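PDB 1LM5: subdomain of Desmoplakin Carboxy-Terminal domain (DPCT), which probably binds intermediate filaments through its plakin repeats, forming part of the carboxy-terminal region by which desmoplakin attaches to them. Local coordinates for residues T139-A142 against I143-F147; L128-P131 against E132-G135; L173-S176 against Y177-I181; L166-P169 against K170-L173. All blocks are in the same frame, centred on the assembly; numbering follows the deposited sequence.

The four contacts form two neighbouring pairs along the chain. Contacts 1 and 2 fall in the second Plectin repeat and touch: Phe147 packs on Asp130, and Lys145 of the helix reaches back to the hairpin. Contacts 3 and 4 share Leu173 and the little sheet of strands 166-167 and 174-175, with centres about 8 Å apart. Contacts 2 and 4 are both hairpin turns, but the first is largely buried and carries crowded carboxylates, whereas the second is half exposed and rich in lysines. Contacts 1 and 3 hold opposite ends of helices, a partly buried C-terminus closed by backbone bonds and a buried N-terminus capped by side chains.

Contact 1 (T139-A142 against I143-F147); sequences TEEA and IRKGF
Ala142 and Phe147 form the buried, well-packed end of this local contact, where helix 139-145 stops. Ala142 CB lies 4.2 Å from Phe147 CD1, and Ala142 O accepts from Phe147 N at 2.9 Å. In Phe147, chi1 of -72° puts CG beside the backbone N, which turns the ring back over the last turn toward the alanine methyl. Gly146 makes the turn: its phi of 82° is a left-handed value easily adopted by a residue lacking CB, and Gly146 N also bonds back to Ile143 O at 2.9 Å. The two bonds make a Schellman motif. Leu128 and Ile137 cover Ala142 further, while Phe147 rests on Ser100. Before the turn the helix is regular, with Thr139, Glu140 and Glu141 each giving its carbonyl to the amide four residues on, as in Ile143 N to Thr139 O at 2.8 Å.

Glu141 sits at a covered edge, with Tyr112 of the second subunit packed on it. The side chain of Lys145 meets Glu141 with its methylenes, CD 3.9 Å from OE1, and bends at chi2 and chi3 carry NZ to a salt bridge with Glu132. Arg144 leads from this edge to the solvent side: Glu141 OE2 meets its CB at 3.6 Å, but OE2 stays 5.6 Å from Arg144 NE. Glu140 and Ile143 are exposed too, Ile143 CG1 lying 3.4 Å from Thr139 O. Within this stretch, then, backbone bonds and apolar packing end the helix, while the attraction of Glu141 for the two cations is probably no more than a longer-range electrostatic effect.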
loop_
_atom_site.group_PDB
_atom_site.type_symbol
_atom_site.label_atom_id
_atom_site.label_comp_id
_atom_site.label_asym_id
_atom_site.label_seq_id
_atom_site.Cartn_x
_atom_site.Cartn_y
_atom_site.Cartn_z
ATOM N N THR B 139 -12.864 3.471 0.107
ATOM C CA THR B 139 -14.093 2.777 0.441
ATOM C C THR B 139 -14.950 2.748 -0.824
ATOM O O THR B 139 -15.618 1.757 -1.098
ATOM C CB THR B 139 -14.823 3.488 1.562
ATOM O OG1 THR B 139 -15.363 4.717 1.073
ATOM C CG2 THR B 139 -13.841 3.801 2.679
ATOM N N GLU B 140 -14.904 3.825 -1.605
ATOM C CA GLU B 140 -15.667 3.872 -2.844
ATOM C C GLU B 140 -15.325 2.639 -3.684
ATOM O O GLU B 140 -16.212 1.961 -4.204
ATOM C CB GLU B 140 -15.330 5.131 -3.650
ATOM C CG GLU B 140 -15.776 6.461 -3.026
ATOM C CD GLU B 140 -15.158 6.735 -1.657
ATOM O OE1 GLU B 140 -13.928 6.564 -1.499
ATOM O OE2 GLU B 140 -15.912 7.134 -0.737
ATOM N N GLU B 141 -14.035 2.340 -3.799
ATOM C CA GLU B 141 -13.606 1.201 -4.594
ATOM C C GLU B 141 -14.032 -0.119 -3.952
ATOM O O GLU B 141 -14.374 -1.075 -4.650
ATOM C CB GLU B 141 -12.090 1.244 -4.798
ATOM C CG GLU B 141 -11.542 0.155 -5.695
ATOM C CD GLU B 141 -12.021 0.274 -7.129
ATOM O OE1 GLU B 141 -11.569 -0.536 -7.959
ATOM O OE2 GLU B 141 -12.840 1.166 -7.431
ATOM N N ALA B 142 -13.995 -0.179 -2.626
ATOM C CA ALA B 142 -14.417 -1.396 -1.938
ATOM C C ALA B 142 -15.894 -1.622 -2.256
ATOM O O ALA B 142 -16.346 -2.755 -2.384
ATOM C CB ALA B 142 -14.220 -1.263 -0.450
ATOM N N ILE B 143 -16.652 -0.538 -2.377
ATOM C CA ILE B 143 -18.071 -0.671 -2.706
ATOM C C ILE B 143 -18.182 -1.151 -4.154
ATOM O O ILE B 143 -18.990 -2.024 -4.475
ATOM C CB ILE B 143 -18.799 0.672 -2.528
ATOM C CG1 ILE B 143 -18.960 0.960 -1.033
ATOM C CG2 ILE B 143 -20.150 0.645 -3.234
ATOM C CD1 ILE B 143 -19.587 2.298 -0.732
ATOM N N ARG B 144 -17.341 -0.590 -5.014
ATOM C CA ARG B 144 -17.306 -0.952 -6.426
ATOM C C ARG B 144 -17.026 -2.436 -6.567
ATOM O O ARG B 144 -17.627 -3.116 -7.396
ATOM C CB ARG B 144 -16.205 -0.168 -7.144
ATOM C CG ARG B 144 -15.821 -0.750 -8.512
ATOM C CD ARG B 144 -16.918 -0.537 -9.519
ATOM N NE ARG B 144 -16.648 -1.195 -10.797
ATOM C CZ ARG B 144 -16.920 -2.470 -11.058
ATOM N NH1 ARG B 144 -17.475 -3.242 -10.131
ATOM N NH2 ARG B 144 -16.652 -2.971 -12.253
ATOM N N LYS B 145 -16.107 -2.934 -5.746
ATOM C CA LYS B 145 -15.718 -4.338 -5.784
ATOM C C LYS B 145 -16.785 -5.208 -5.132
ATOM O O LYS B 145 -16.764 -6.425 -5.271
ATOM C CB LYS B 145 -14.389 -4.538 -5.058
ATOM C CG LYS B 145 -13.265 -3.649 -5.560
ATOM C CD LYS B 145 -12.648 -4.160 -6.841
ATOM C CE LYS B 145 -11.839 -5.423 -6.594
ATOM N NZ LYS B 145 -11.223 -5.928 -7.847
ATOM N N GLY B 146 -17.705 -4.576 -4.417
ATOM C CA GLY B 146 -18.761 -5.318 -3.751
ATOM C C GLY B 146 -18.341 -5.906 -2.413
ATOM O O GLY B 146 -19.013 -6.793 -1.885
ATOM N N PHE B 147 -17.226 -5.433 -1.866
ATOM C CA PHE B 147 -16.756 -5.930 -0.573
ATOM C C PHE B 147 -17.774 -5.578 0.487
ATOM O O PHE B 147 -18.116 -6.390 1.344
ATOM C CB PHE B 147 -15.440 -5.267 -0.161
ATOM C CG PHE B 147 -14.251 -5.713 -0.948
ATOM C CD1 PHE B 147 -12.989 -5.237 -0.626
ATOM C CD2 PHE B 147 -14.382 -6.599 -2.011
ATOM C CE1 PHE B 147 -11.879 -5.638 -1.349
ATOM C CE2 PHE B 147 -13.279 -7.005 -2.737
ATOM C CZ PHE B 147 -12.025 -6.525 -2.410
#

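Contact 2 (L128-P131 against E132-G135); sequences LVDP and EVHG
Asp130 and Glu132 bring their carboxylates together across a hairpin turn whose strands, 129-130 and 135-136, are joined through a G1 beta bulge. The two carboxylate planes are turned 60° apart, and Asp130 OD2 comes within 2.8 Å of Glu132 OE2. Such closeness of two acceptors may raise the proton affinity of the pair; Lys145, salt-bridged to Glu132 OE2 and weakly paired with Asp130 OD2, probably offsets much of the repulsion. Asp130 holds its CG anti to the backbone N, which leaves CG beside the carbonyl carbon and brings OD1 to the amide of Glu132. There OD1 takes Glu132 N at 2.9 Å, from 52° above its carboxylate plane, in an Asx turn.

His134 is turned quite differently. Pro131 O sits over one face of its ring, displaced toward the rim, 3.0 Å from CE1. The same carbonyl receives a weak bond from His134 N and a bond from Lys98 NZ, while His134 NE2 makes a weak bond to Ile88 O.

The bulge sets two residues, His134 with its left-handed backbone (phi 47°) and Gly135, opposite the single Asp130, and Gly135 N reaches Asp130 O weakly at 3.4 Å. Val133, at the tip, packs on Ala163 of the second subunit. Gly135 O closes the hairpin twice over, taking Asp130 N at 2.8 Å in a nearly straight bond and the CA-H of Val129 with CA at 3.3 Å.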
loop_
_atom_site.group_PDB
_atom_site.type_symbol
_atom_site.label_atom_id
_atom_site.label_comp_id
_atom_site.label_asym_id
_atom_site.label_seq_id
_atom_site.Cartn_x
_atom_site.Cartn_y
_atom_site.Cartn_z
ATOM N N LEU B 128 -9.633 -0.237 3.343
ATOM C CA LEU B 128 -9.774 -1.673 3.274
ATOM C C LEU B 128 -8.760 -2.262 2.325
ATOM O O LEU B 128 -8.359 -1.625 1.348
ATOM C CB LEU B 128 -11.172 -2.054 2.809
ATOM C CG LEU B 128 -12.309 -1.577 3.707
ATOM C CD1 LEU B 128 -13.597 -2.236 3.246
ATOM C CD2 LEU B 128 -12.005 -1.940 5.156
ATOM N N VAL B 129 -8.359 -3.490 2.625
ATOM C CA VAL B 129 -7.389 -4.198 1.816
ATOM C C VAL B 129 -8.064 -5.045 0.753
ATOM O O VAL B 129 -9.032 -5.750 1.030
ATOM C CB VAL B 129 -6.534 -5.136 2.684
ATOM C CG1 VAL B 129 -5.619 -5.982 1.807
ATOM C CG2 VAL B 129 -5.722 -4.320 3.676
ATOM N N ASP B 130 -7.564 -4.950 -0.471
ATOM C CA ASP B 130 -8.073 -5.790 -1.541
ATOM C C ASP B 130 -7.046 -6.921 -1.637
ATOM O O ASP B 130 -5.932 -6.713 -2.101
ATOM C CB ASP B 130 -8.127 -5.034 -2.861
ATOM C CG ASP B 130 -8.541 -5.927 -4.004
ATOM O OD1 ASP B 130 -8.741 -7.140 -3.764
ATOM O OD2 ASP B 130 -8.668 -5.421 -5.131
ATOM N N PRO B 131 -7.403 -8.128 -1.172
ATOM C CA PRO B 131 -6.509 -9.293 -1.201
ATOM C C PRO B 131 -5.995 -9.589 -2.608
ATOM O O PRO B 131 -4.911 -10.144 -2.775
ATOM C CB PRO B 131 -7.393 -10.427 -0.679
ATOM C CG PRO B 131 -8.424 -9.720 0.137
ATOM C CD PRO B 131 -8.736 -8.512 -0.683
ATOM N N GLU B 132 -6.786 -9.221 -3.608
ATOM C CA GLU B 132 -6.422 -9.438 -5.005
ATOM C C GLU B 132 -5.059 -8.838 -5.346
ATOM O O GLU B 132 -4.230 -9.487 -5.979
ATOM C CB GLU B 132 -7.474 -8.815 -5.919
ATOM C CG GLU B 132 -7.050 -8.710 -7.374
ATOM C CD GLU B 132 -7.813 -7.627 -8.132
ATOM O OE1 GLU B 132 -7.561 -7.463 -9.349
ATOM O OE2 GLU B 132 -8.658 -6.938 -7.514
ATOM N N VAL B 133 -4.846 -7.593 -4.931
ATOM C CA VAL B 133 -3.598 -6.883 -5.193
ATOM C C VAL B 133 -2.862 -6.564 -3.893
ATOM O O VAL B 133 -1.863 -5.857 -3.887
ATOM C CB VAL B 133 -3.870 -5.566 -5.931
ATOM C CG1 VAL B 133 -4.527 -5.849 -7.276
ATOM C CG2 VAL B 133 -4.771 -4.670 -5.074
ATOM N N HIS B 134 -3.368 -7.092 -2.785
ATOM C CA HIS B 134 -2.751 -6.860 -1.487
ATOM C C HIS B 134 -2.417 -5.393 -1.274
ATOM O O HIS B 134 -1.343 -5.052 -0.797
ATOM C CB HIS B 134 -1.497 -7.724 -1.334
ATOM C CG HIS B 134 -1.772 -9.194 -1.428
ATOM N ND1 HIS B 134 -1.770 -9.878 -2.625
ATOM C CD2 HIS B 134 -2.131 -10.095 -0.483
ATOM C CE1 HIS B 134 -2.117 -11.135 -2.414
ATOM N NE2 HIS B 134 -2.343 -11.293 -1.122
ATOM N N GLY B 135 -3.351 -4.523 -1.636
ATOM C CA GLY B 135 -3.139 -3.101 -1.451
ATOM C C GLY B 135 -4.379 -2.521 -0.812
ATOM O O GLY B 135 -5.386 -3.208 -0.680
#

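Contact 3 (L173-S176 against Y177-I181); sequences LKIS and YKDAI
Ile175, the last residue of strand 174-175, meets the first turn of helix 177-183 with two parts of its side chain. Its CB lies 3.5 Å from Asp179 CB, while CG1 takes the place between the backbone N and the carbonyl carbon (chi1 63°), a placement that carries CD1 over to Ala180, 3.8 Å from its CA. Leu166 of the partner strand packs on both Ile175 and Ala180, closing this apolar corner.

Ser176 follows and uses all three of its polar atoms. Its N gives a practically straight bond, 179° at the hydrogen, to Asp179 OD1 at 2.9 Å; that oxygen is met on its anti side, 32° out of the carboxylate plane. In return Ser176 OG accepts from Asp179 N at 3.0 Å, and Ser176 O takes Ala180 N at 2.9 Å as the first regular helical bond. Asp179 is thereby gripped through both its amide and its carboxylate, and Lys164 adds a salt bridge to OD1. The negative carboxylate beside the amino end of the helix probably also suits the helix dipole. This reciprocal exchange between Ser176 at the N-cap and Asp179 three residues on is a capping box, starting a helix directly from a strand.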
loop_
_atom_site.group_PDB
_atom_site.type_symbol
_atom_site.label_atom_id
_atom_site.label_comp_id
_atom_site.label_asym_id
_atom_site.label_seq_id
_atom_site.Cartn_x
_atom_site.Cartn_y
_atom_site.Cartn_z
ATOM N N LEU B 173 -9.473 0.869 30.576
ATOM C CA LEU B 173 -10.856 1.050 30.161
ATOM C C LEU B 173 -10.981 0.484 28.748
ATOM O O LEU B 173 -9.978 0.317 28.059
ATOM C CB LEU B 173 -11.209 2.530 30.173
ATOM C CG LEU B 173 -11.030 3.201 31.544
ATOM C CD1 LEU B 173 -11.459 4.641 31.468
ATOM C CD2 LEU B 173 -11.848 2.457 32.587
ATOM N N LYS B 174 -12.202 0.171 28.331
ATOM C CA LYS B 174 -12.419 -0.369 26.997
ATOM C C LYS B 174 -12.456 0.772 25.995
ATOM O O LYS B 174 -13.104 1.786 26.212
ATOM C CB LYS B 174 -13.729 -1.154 26.950
ATOM C CG LYS B 174 -13.815 -2.257 28.001
ATOM C CD LYS B 174 -12.655 -3.247 27.906
ATOM C CE LYS B 174 -12.698 -4.067 26.617
ATOM N NZ LYS B 174 -11.582 -5.056 26.555
ATOM N N ILE B 175 -11.743 0.593 24.892
ATOM C CA ILE B 175 -11.667 1.601 23.858
ATOM C C ILE B 175 -11.630 0.913 22.519
ATOM O O ILE B 175 -11.357 -0.277 22.435
ATOM C CB ILE B 175 -10.387 2.438 23.987
ATOM C CG1 ILE B 175 -9.156 1.544 23.791
ATOM C CG2 ILE B 175 -10.344 3.114 25.354
ATOM C CD1 ILE B 175 -7.840 2.308 23.771
ATOM N N SER B 176 -11.915 1.673 21.477
ATOM C CA SER B 176 -11.899 1.137 20.135
ATOM C C SER B 176 -10.503 1.354 19.598
ATOM O O SER B 176 -9.667 2.011 20.234
ATOM C CB SER B 176 -12.894 1.888 19.249
ATOM O OG SER B 176 -12.427 3.198 18.972
ATOM N N TYR B 177 -10.254 0.816 18.418
ATOM C CA TYR B 177 -8.961 0.998 17.800
ATOM C C TYR B 177 -8.786 2.456 17.419
ATOM O O TYR B 177 -7.676 2.988 17.450
ATOM C CB TYR B 177 -8.832 0.129 16.558
ATOM C CG TYR B 177 -7.391 -0.020 16.137
ATOM C CD1 TYR B 177 -6.536 -0.861 16.842
ATOM C CD2 TYR B 177 -6.882 0.683 15.050
ATOM C CE1 TYR B 177 -5.204 -1.006 16.479
ATOM C CE2 TYR B 177 -5.545 0.544 14.671
ATOM C CZ TYR B 177 -4.717 -0.308 15.394
ATOM O OH TYR B 177 -3.413 -0.498 15.009
ATOM N N LYS B 178 -9.885 3.091 17.028
ATOM C CA LYS B 178 -9.868 4.498 16.671
ATOM C C LYS B 178 -9.391 5.259 17.911
ATOM O O LYS B 178 -8.537 6.146 17.827
ATOM C CB LYS B 178 -11.282 4.937 16.275
ATOM C CG LYS B 178 -11.532 6.427 16.308
ATOM C CD LYS B 178 -10.915 7.152 15.141
ATOM C CE LYS B 178 -11.531 8.543 15.031
ATOM N NZ LYS B 178 -10.928 9.334 13.921
ATOM N N ASP B 179 -9.947 4.903 19.064
ATOM C CA ASP B 179 -9.552 5.537 20.319
ATOM C C ASP B 179 -8.081 5.288 20.582
ATOM O O ASP B 179 -7.367 6.176 21.023
ATOM C CB ASP B 179 -10.320 4.958 21.504
ATOM C CG ASP B 179 -11.790 5.285 21.466
ATOM O OD1 ASP B 179 -12.584 4.448 21.935
ATOM O OD2 ASP B 179 -12.145 6.378 20.982
ATOM N N ALA B 180 -7.654 4.053 20.346
ATOM C CA ALA B 180 -6.276 3.664 20.573
ATOM C C ALA B 180 -5.342 4.551 19.759
ATOM O O ALA B 180 -4.345 5.029 20.274
ATOM C CB ALA B 180 -6.079 2.203 20.204
ATOM N N ILE B 181 -5.677 4.780 18.493
ATOM C CA ILE B 181 -4.836 5.610 17.649
ATOM C C ILE B 181 -4.814 7.037 18.180
ATOM O O ILE B 181 -3.779 7.702 18.164
ATOM C CB ILE B 181 -5.336 5.608 16.201
ATOM C CG1 ILE B 181 -5.168 4.212 15.611
ATOM C CG2 ILE B 181 -4.567 6.623 15.376
ATOM C CD1 ILE B 181 -5.800 4.049 14.238
#

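Contact 4 (L166-P169 against K170-L173); sequences LTCP and KTKL
Cys168 takes two backbone bonds across this tight hairpin turn. Cys168 N gives to Leu173 O at 2.6 Å, and Cys168 O receives Lys172 N, also at 2.6 Å, closing an alpha-turn. Pro169 O is bound by a side chain instead: Lys172 bends at chi2 (-52°) and its NZ comes back over the turn to the carbonyl at 2.6 Å, tilted 32° from the carbonyl plane. Alongside, Thr167 CG2 touches Lys172 O at 3.4 Å, and the CA-H of Thr167 makes a contact with Leu173 O. Cys168 CB lies 3.1 Å from Thr171 OG1.

The turn's own backbone positions this first shell. Thr171 OG1 accepts from Leu173 N at 3.2 Å in an ST turn, holding the hydroxyl's rotation, consistent with its place beside Cys168, while Lys172 adopts a left-handed backbone (phi 73°) that turns the chain toward the returning strand. Farther out, Ala198 O is a further acceptor for Lys172 NZ, and Lys174 NZ binds Thr167 OG1.

The turn joins strands 166-167 and 174-175; Leu166 of the first packs on helix 36-47 through Thr38, Arg41 and Leu42, and Pro169 rests on Leu195 and Ala197 of strand 193-197.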
loop_
_atom_site.group_PDB
_atom_site.type_symbol
_atom_site.label_atom_id
_atom_site.label_comp_id
_atom_site.label_asym_id
_atom_site.label_seq_id
_atom_site.Cartn_x
_atom_site.Cartn_y
_atom_site.Cartn_z
ATOM N N LEU B 166 -10.932 -3.034 22.719
ATOM C CA LEU B 166 -9.640 -3.048 23.380
ATOM C C LEU B 166 -9.699 -2.560 24.810
ATOM O O LEU B 166 -10.552 -1.753 25.169
ATOM C CB LEU B 166 -8.649 -2.152 22.632
ATOM C CG LEU B 166 -8.572 -2.253 21.108
ATOM C CD1 LEU B 166 -7.485 -1.312 20.600
ATOM C CD2 LEU B 166 -8.271 -3.683 20.694
ATOM N N THR B 167 -8.792 -3.069 25.628
ATOM C CA THR B 167 -8.688 -2.598 26.989
ATOM C C THR B 167 -7.479 -1.697 26.874
ATOM O O THR B 167 -6.383 -2.168 26.585
ATOM C CB THR B 167 -8.380 -3.720 27.973
ATOM O OG1 THR B 167 -9.503 -4.604 28.047
ATOM C CG2 THR B 167 -8.088 -3.142 29.343
ATOM N N CYS B 168 -7.693 -0.397 27.044
ATOM C CA CYS B 168 -6.612 0.574 26.965
ATOM C C CYS B 168 -5.569 0.119 27.977
ATOM O O CYS B 168 -5.851 0.033 29.167
ATOM C CB CYS B 168 -7.134 1.968 27.329
ATOM S SG CYS B 168 -5.930 3.288 27.149
ATOM N N PRO B 169 -4.353 -0.184 27.510
ATOM C CA PRO B 169 -3.252 -0.646 28.360
ATOM C C PRO B 169 -2.880 0.270 29.505
ATOM O O PRO B 169 -2.299 -0.179 30.491
ATOM C CB PRO B 169 -2.103 -0.810 27.374
ATOM C CG PRO B 169 -2.793 -1.180 26.117
ATOM C CD PRO B 169 -3.951 -0.210 26.093
ATOM N N LYS B 170 -3.189 1.553 29.380
ATOM C CA LYS B 170 -2.862 2.479 30.453
ATOM C C LYS B 170 -4.031 2.636 31.433
ATOM O O LYS B 170 -3.902 2.354 32.626
ATOM C CB LYS B 170 -2.476 3.846 29.886
ATOM C CG LYS B 170 -2.004 4.821 30.961
ATOM C CD LYS B 170 -1.719 6.199 30.412
ATOM C CE LYS B 170 -1.283 7.139 31.521
ATOM N NZ LYS B 170 -0.910 8.480 30.985
ATOM N N THR B 171 -5.179 3.059 30.921
ATOM C CA THR B 171 -6.353 3.279 31.761
ATOM C C THR B 171 -7.104 2.010 32.133
ATOM O O THR B 171 -7.828 1.979 33.127
ATOM C CB THR B 171 -7.348 4.220 31.076
ATOM O OG1 THR B 171 -7.887 3.578 29.909
ATOM C CG2 THR B 171 -6.649 5.518 30.674
ATOM N N LYS B 172 -6.929 0.970 31.329
ATOM C CA LYS B 172 -7.591 -0.312 31.535
ATOM C C LYS B 172 -9.075 -0.234 31.195
ATOM O O LYS B 172 -9.839 -1.152 31.476
ATOM C CB LYS B 172 -7.395 -0.809 32.967
ATOM C CG LYS B 172 -5.935 -0.861 33.392
ATOM C CD LYS B 172 -5.088 -1.633 32.391
ATOM C CE LYS B 172 -3.622 -1.624 32.791
ATOM N NZ LYS B 172 -2.767 -2.373 31.821
ATOM N N LEU B 173 -9.473 0.869 30.576
ATOM C CA LEU B 173 -10.856 1.050 30.161
ATOM C C LEU B 173 -10.981 0.484 28.748
ATOM O O LEU B 173 -9.978 0.317 28.059
ATOM C CB LEU B 173 -11.209 2.530 30.173
ATOM C CG LEU B 173 -11.030 3.201 31.544
ATOM C CD1 LEU B 173 -11.459 4.641 31.468
ATOM C CD2 LEU B 173 -11.848 2.457 32.587
#